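P-granule scaffold (Caenorhabditis japonica, PDB 5W4A) probably serves, through this N-terminal domain, in building the germ (P) granules of nematodes, assemblies linked to mRNA repression. Local coordinates at residues V9-I14 against N21-A26; L81-P86 against I145-S150. One frame throughout, in Å; residues are numbered along the deposited sequence.

Contact 1. Residues V9-I14 against N21-A26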
loop_
_atom_site.group_PDB
_atom_site.type_symbol
_atom_site.label_atom_id
_atom_site.label_comp_id
_atom_site.label_asym_id
_atom_site.label_seq_id
_atom_site.Cartn_x
_atom_site.Cartn_y
_atom_site.Cartn_z
ATOM N N VAL C 9 -15.936 8.507 3.738
ATOM C CA VAL C 9 -16.970 9.462 3.353
ATOM C C VAL C 9 -16.284 10.679 2.726
ATOM O O VAL C 9 -15.073 10.878 2.828
ATOM C CB VAL C 9 -17.857 9.868 4.538
ATOM C CG1 VAL C 9 -18.529 8.641 5.148
ATOM C CG2 VAL C 9 -17.050 10.587 5.598
ATOM N N GLU C 10 -17.090 11.503 2.048
ATOM C CA GLU C 10 -16.564 12.655 1.346
ATOM C C GLU C 10 -17.485 13.837 1.569
ATOM O O GLU C 10 -18.704 13.667 1.652
ATOM C CB GLU C 10 -16.421 12.348 -0.150
ATOM C CG GLU C 10 -15.787 13.434 -0.973
ATOM C CD GLU C 10 -15.374 12.924 -2.365
ATOM O OE1 GLU C 10 -14.782 11.819 -2.419
ATOM O OE2 GLU C 10 -15.615 13.661 -3.339
ATOM N N PHE C 11 -16.880 15.029 1.673
ATOM C CA PHE C 11 -17.602 16.298 1.732
ATOM C C PHE C 11 -16.913 17.260 0.775
ATOM O O PHE C 11 -15.794 17.694 1.038
ATOM C CB PHE C 11 -17.602 16.882 3.145
ATOM C CG PHE C 11 -18.232 15.998 4.177
ATOM C CD1 PHE C 11 -17.462 15.121 4.904
ATOM C CD2 PHE C 11 -19.598 16.035 4.406
ATOM C CE1 PHE C 11 -18.041 14.288 5.868
ATOM C CE2 PHE C 11 -20.170 15.204 5.395
ATOM C CZ PHE C 11 -19.362 14.333 6.104
ATOM N N LEU C 12 -17.568 17.587 -0.337
ATOM C CA LEU C 12 -17.078 18.636 -1.264
ATOM C C LEU C 12 -15.541 18.654 -1.445
ATOM O O LEU C 12 -14.847 19.630 -1.130
ATOM C CB LEU C 12 -17.517 20.004 -0.797
ATOM C CG LEU C 12 -17.262 21.039 -1.894
ATOM C CD1 LEU C 12 -18.163 20.803 -3.090
ATOM C CD2 LEU C 12 -17.457 22.422 -1.333
ATOM N N GLY C 13 -15.037 17.578 -1.982
ATOM C CA GLY C 13 -13.623 17.460 -2.291
ATOM C C GLY C 13 -12.742 16.935 -1.177
ATOM O O GLY C 13 -11.534 16.761 -1.396
ATOM N N ILE C 14 -13.278 16.700 0.009
ATOM C CA ILE C 14 -12.486 16.236 1.140
ATOM C C ILE C 14 -12.933 14.797 1.419
ATOM O O ILE C 14 -14.006 14.562 1.971
ATOM C CB ILE C 14 -12.620 17.120 2.385
ATOM C CG1 ILE C 14 -12.320 18.606 2.064
ATOM C CG2 ILE C 14 -11.646 16.579 3.445
ATOM C CD1 ILE C 14 -12.311 19.538 3.298
ATOM N N ASN C 21 -16.083 14.820 10.728
ATOM C CA ASN C 21 -16.667 16.068 11.219
ATOM C C ASN C 21 -15.719 17.244 10.993
ATOM O O ASN C 21 -16.185 18.378 10.823
ATOM C CB ASN C 21 -17.040 15.927 12.701
ATOM C CG ASN C 21 -17.953 17.035 13.182
ATOM O OD1 ASN C 21 -18.882 17.449 12.472
ATOM N ND2 ASN C 21 -17.727 17.494 14.413
ATOM N N LEU C 22 -14.403 17.003 10.957
ATOM C CA LEU C 22 -13.464 18.077 10.627
ATOM C C LEU C 22 -13.640 18.510 9.180
ATOM O O LEU C 22 -13.619 19.710 8.867
ATOM C CB LEU C 22 -12.027 17.620 10.883
ATOM C CG LEU C 22 -10.904 18.594 10.515
ATOM C CD1 LEU C 22 -10.971 19.824 11.393
ATOM C CD2 LEU C 22 -9.539 17.938 10.674
ATOM N N ALA C 23 -13.768 17.538 8.276
ATOM C CA ALA C 23 -14.005 17.853 6.875
ATOM C C ALA C 23 -15.288 18.665 6.706
ATOM O O ALA C 23 -15.309 19.669 5.996
ATOM C CB ALA C 23 -14.068 16.557 6.076
ATOM N N LEU C 24 -16.371 18.211 7.321
ATOM C CA LEU C 24 -17.635 18.910 7.213
ATOM C C LEU C 24 -17.519 20.316 7.784
ATOM O O LEU C 24 -18.023 21.277 7.186
ATOM C CB LEU C 24 -18.721 18.131 7.956
ATOM C CG LEU C 24 -20.098 18.821 7.980
ATOM C CD1 LEU C 24 -20.631 19.081 6.555
ATOM C CD2 LEU C 24 -21.085 17.976 8.757
ATOM N N TYR C 25 -16.869 20.452 8.944
ATOM C CA TYR C 25 -16.664 21.771 9.528
ATOM C C TYR C 25 -15.987 22.708 8.532
ATOM O O TYR C 25 -16.418 23.851 8.341
ATOM C CB TYR C 25 -15.844 21.677 10.830
ATOM C CG TYR C 25 -15.692 23.044 11.459
ATOM C CD1 TYR C 25 -16.614 23.491 12.380
ATOM C CD2 TYR C 25 -14.681 23.907 11.065
ATOM C CE1 TYR C 25 -16.511 24.764 12.927
ATOM C CE2 TYR C 25 -14.580 25.175 11.589
ATOM C CZ TYR C 25 -15.502 25.593 12.520
ATOM O OH TYR C 25 -15.388 26.868 13.025
ATOM N N ALA C 26 -14.921 22.238 7.888
ATOM C CA ALA C 26 -14.142 23.102 7.008
ATOM C C ALA C 26 -14.941 23.515 5.783
ATOM O O ALA C 26 -14.842 24.664 5.322
ATOM C CB ALA C 26 -12.856 22.386 6.589
#
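Phe-11 and Ile-14, the two ends of a type I' turn in a beta hairpin, set their side chains against one face of helix 20-28. The ring of Phe-11 carries much of the contact. Leu-24 CB sits over one of its faces, 4.1 Å from the ring centroid and 7° off the normal, a nearly axial CH-pi approach, while Leu-24 CD1 reaches Phe-11 CD2 at 3.9 Å. Ala-23 CB meets the same ring obliquely and also takes the closest touch of the interface, 3.6 Å from Ile-14 CG2. That single methyl therefore lies against both hairpin side chains. In Ile-14, CG2 stands anti to the backbone N while CG1 lies beside it (chi1 -53°); CG2 thus meets the Ala-23 methyl, while CD1 passes by Ala-23 O and comes within 4.4 Å of Ala-26 CB. One helical turn after Ala-23, Val-27 touches Phe-11 and Ile-14 as well, and Phe-170 of helix 169-179 packs on Ile-14. The hairpin holds its two contributors in place through paired backbone bonds: Phe-11 N gives to Ile-14 O at 2.9 Å, and Ile-14 N returns to Phe-11 O at 2.9 Å.

Contact 2. Residues L81-P86 against I145-S150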
loop_
_atom_site.group_PDB
_atom_site.type_symbol
_atom_site.label_atom_id
_atom_site.label_comp_id
_atom_site.label_asym_id
_atom_site.label_seq_id
_atom_site.Cartn_x
_atom_site.Cartn_y
_atom_site.Cartn_z
ATOM N N LEU C 81 -8.697 8.036 17.852
ATOM C CA LEU C 81 -8.034 8.134 19.151
ATOM C C LEU C 81 -6.846 7.167 19.243
ATOM O O LEU C 81 -5.757 7.531 19.717
ATOM C CB LEU C 81 -9.024 7.856 20.273
ATOM C CG LEU C 81 -10.176 8.831 20.506
ATOM C CD1 LEU C 81 -11.021 8.300 21.660
ATOM C CD2 LEU C 81 -9.708 10.240 20.802
ATOM N N LEU C 82 -7.020 5.928 18.790
ATOM C CA LEU C 82 -5.908 4.982 18.830
ATOM C C LEU C 82 -4.740 5.456 17.979
ATOM O O LEU C 82 -3.578 5.312 18.369
ATOM C CB LEU C 82 -6.346 3.608 18.353
ATOM C CG LEU C 82 -7.329 2.879 19.260
ATOM C CD1 LEU C 82 -7.665 1.534 18.662
ATOM C CD2 LEU C 82 -6.705 2.704 20.656
ATOM N N ALA C 83 -5.026 5.982 16.796
ATOM C CA ALA C 83 -3.961 6.438 15.912
ATOM C C ALA C 83 -3.245 7.648 16.492
ATOM O O ALA C 83 -2.076 7.876 16.181
ATOM C CB ALA C 83 -4.539 6.767 14.536
ATOM N N LEU C 84 -3.930 8.438 17.314
ATOM C CA LEU C 84 -3.371 9.647 17.905
ATOM C C LEU C 84 -2.479 9.380 19.110
ATOM O O LEU C 84 -1.825 10.312 19.583
ATOM C CB LEU C 84 -4.496 10.606 18.321
ATOM C CG LEU C 84 -5.206 11.328 17.170
ATOM C CD1 LEU C 84 -6.443 12.096 17.668
ATOM C CD2 LEU C 84 -4.271 12.269 16.415
ATOM N N GLY C 85 -2.483 8.167 19.650
ATOM C CA GLY C 85 -1.456 7.759 20.594
ATOM C C GLY C 85 -1.812 7.940 22.062
ATOM O O GLY C 85 -2.977 8.083 22.436
ATOM N N PRO C 86 -0.793 7.960 22.935
ATOM C CA PRO C 86 -1.063 7.798 24.374
ATOM C C PRO C 86 -1.877 8.915 25.012
ATOM O O PRO C 86 -2.581 8.655 25.990
ATOM C CB PRO C 86 0.347 7.721 24.979
ATOM C CG PRO C 86 1.224 8.409 23.990
ATOM C CD PRO C 86 0.644 8.090 22.651
ATOM N N ILE C 145 -3.699 -0.653 12.379
ATOM C CA ILE C 145 -2.866 -1.571 13.160
ATOM C C ILE C 145 -1.383 -1.232 12.991
ATOM O O ILE C 145 -0.619 -1.176 13.975
ATOM C CB ILE C 145 -3.174 -3.034 12.778
ATOM C CG1 ILE C 145 -4.514 -3.457 13.370
ATOM C CG2 ILE C 145 -2.093 -3.977 13.324
ATOM C CD1 ILE C 145 -5.058 -4.732 12.806
ATOM N N LYS C 146 -0.943 -0.994 11.752
ATOM C CA LYS C 146 0.467 -0.719 11.517
ATOM C C LYS C 146 0.878 0.588 12.173
ATOM O O LYS C 146 1.999 0.701 12.682
ATOM C CB LYS C 146 0.737 -0.710 10.012
ATOM C CG LYS C 146 0.602 -2.099 9.401
ATOM C CD LYS C 146 0.649 -2.100 7.899
ATOM C CE LYS C 146 0.411 -3.523 7.281
ATOM N NZ LYS C 146 1.445 -4.494 7.779
ATOM N N THR C 147 -0.028 1.569 12.199
ATOM C CA THR C 147 0.224 2.839 12.871
ATOM C C THR C 147 0.343 2.659 14.389
ATOM O O THR C 147 1.299 3.151 15.011
ATOM C CB THR C 147 -0.910 3.803 12.507
ATOM O OG1 THR C 147 -0.850 4.085 11.107
ATOM C CG2 THR C 147 -0.757 5.130 13.270
ATOM N N ILE C 148 -0.599 1.916 14.990
ATOM C CA ILE C 148 -0.604 1.630 16.428
ATOM C C ILE C 148 0.685 0.920 16.842
ATOM O O ILE C 148 1.258 1.198 17.913
ATOM C CB ILE C 148 -1.848 0.786 16.784
ATOM C CG1 ILE C 148 -3.125 1.628 16.632
ATOM C CG2 ILE C 148 -1.722 0.201 18.195
ATOM C CD1 ILE C 148 -4.379 0.750 16.532
ATOM N N ASN C 149 1.166 0.003 16.006
ATOM C CA ASN C 149 2.340 -0.805 16.328
ATOM C C ASN C 149 3.651 -0.090 16.040
ATOM O O ASN C 149 4.716 -0.636 16.366
ATOM C CB ASN C 149 2.277 -2.118 15.557
ATOM C CG ASN C 149 1.370 -3.139 16.221
ATOM O OD1 ASN C 149 1.001 -3.002 17.387
ATOM N ND2 ASN C 149 1.018 -4.181 15.480
ATOM N N SER C 150 3.601 1.100 15.444
ATOM C CA SER C 150 4.808 1.869 15.165
ATOM C C SER C 150 5.375 2.420 16.466
ATOM O O SER C 150 4.637 2.852 17.351
ATOM C CB SER C 150 4.507 3.023 14.214
ATOM O OG SER C 150 4.158 2.526 12.947
#
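Ala-83 and Ile-148 bring the C-terminal ends of helices 71-84 and 136-148 together, their CA atoms 5.9 Å apart, the nearest backbone approach between residues 81-86 and 145-150. Ile-148 does much of the touching through the end of its longer branch. Its CD1 lies 3.9 Å from Leu-82 CB and 4.0 Å from Leu-82 CD1, so the terminal methyl rests alongside the base of the leucine and one of its branches. The torsions account for this reach: CG1 of Ile-148 is anti to the carbonyl carbon, and a chi2 of 162° extends CD1 beyond it toward Leu-82. The second point of contact is looser. Thr-147 CG2 stands 4.2 Å from Ala-83 O and 4.3 Å from Ala-83 CB, longer than close van der Waals contact; the threonine offers its methyl to the other helix, while its OG1 is hydrogen-bonded to Ile-143 O one turn back in its own helix.

Just past the interface in residues 81-86, Gly-85 leaves helical geometry with a positive phi, and Gly-85 N makes weak bonds to Leu-81 O and Leu-82 O. In residues 145-150, Ser-150 OG donates to Lys-146 O at 2.8 Å, meeting that carbonyl at 142° and tilted 24° out of its plane, so a side-chain hydroxyl satisfies the carbonyl of Lys-146, four residues back.

The pairing of helix ends is enclosed by other parts of the helical domain. Leu-82 also packs on Leu-89 and Phe-92 of helix 89-100, and Leu-111 from a loop touches Ile-148. Lys-156 NZ of helix 153-160 is hydrogen-bonded to Ala-83 O, and Lys-156 also touches Thr-147, while Phe-175 of helix 169-179 covers Ala-83.

Both contacts are largely buried and apolar, but they join different kinds of element. Contact 1 sets a hairpin on the helix that follows it closely, with 251 Å² buried and an aromatic face in use. Contact 2 joins two helix ends 59 residues apart in sequence; it buries 150 Å² and is made mainly by aliphatic carbons, with backbone carbonyls beside them. The centres of contact 1 and contact 2 are about 23 Å apart, on opposite sides of the chain's centre; the nearest atoms of the two contacts are about 10 Å apart and do not touch. Helix 169-179 reaches both, through Phe-170 on Ile-14 and Phe-175 on Ala-83. Contact 1 is thus local along the chain, whereas contact 2 ties distant parts of it.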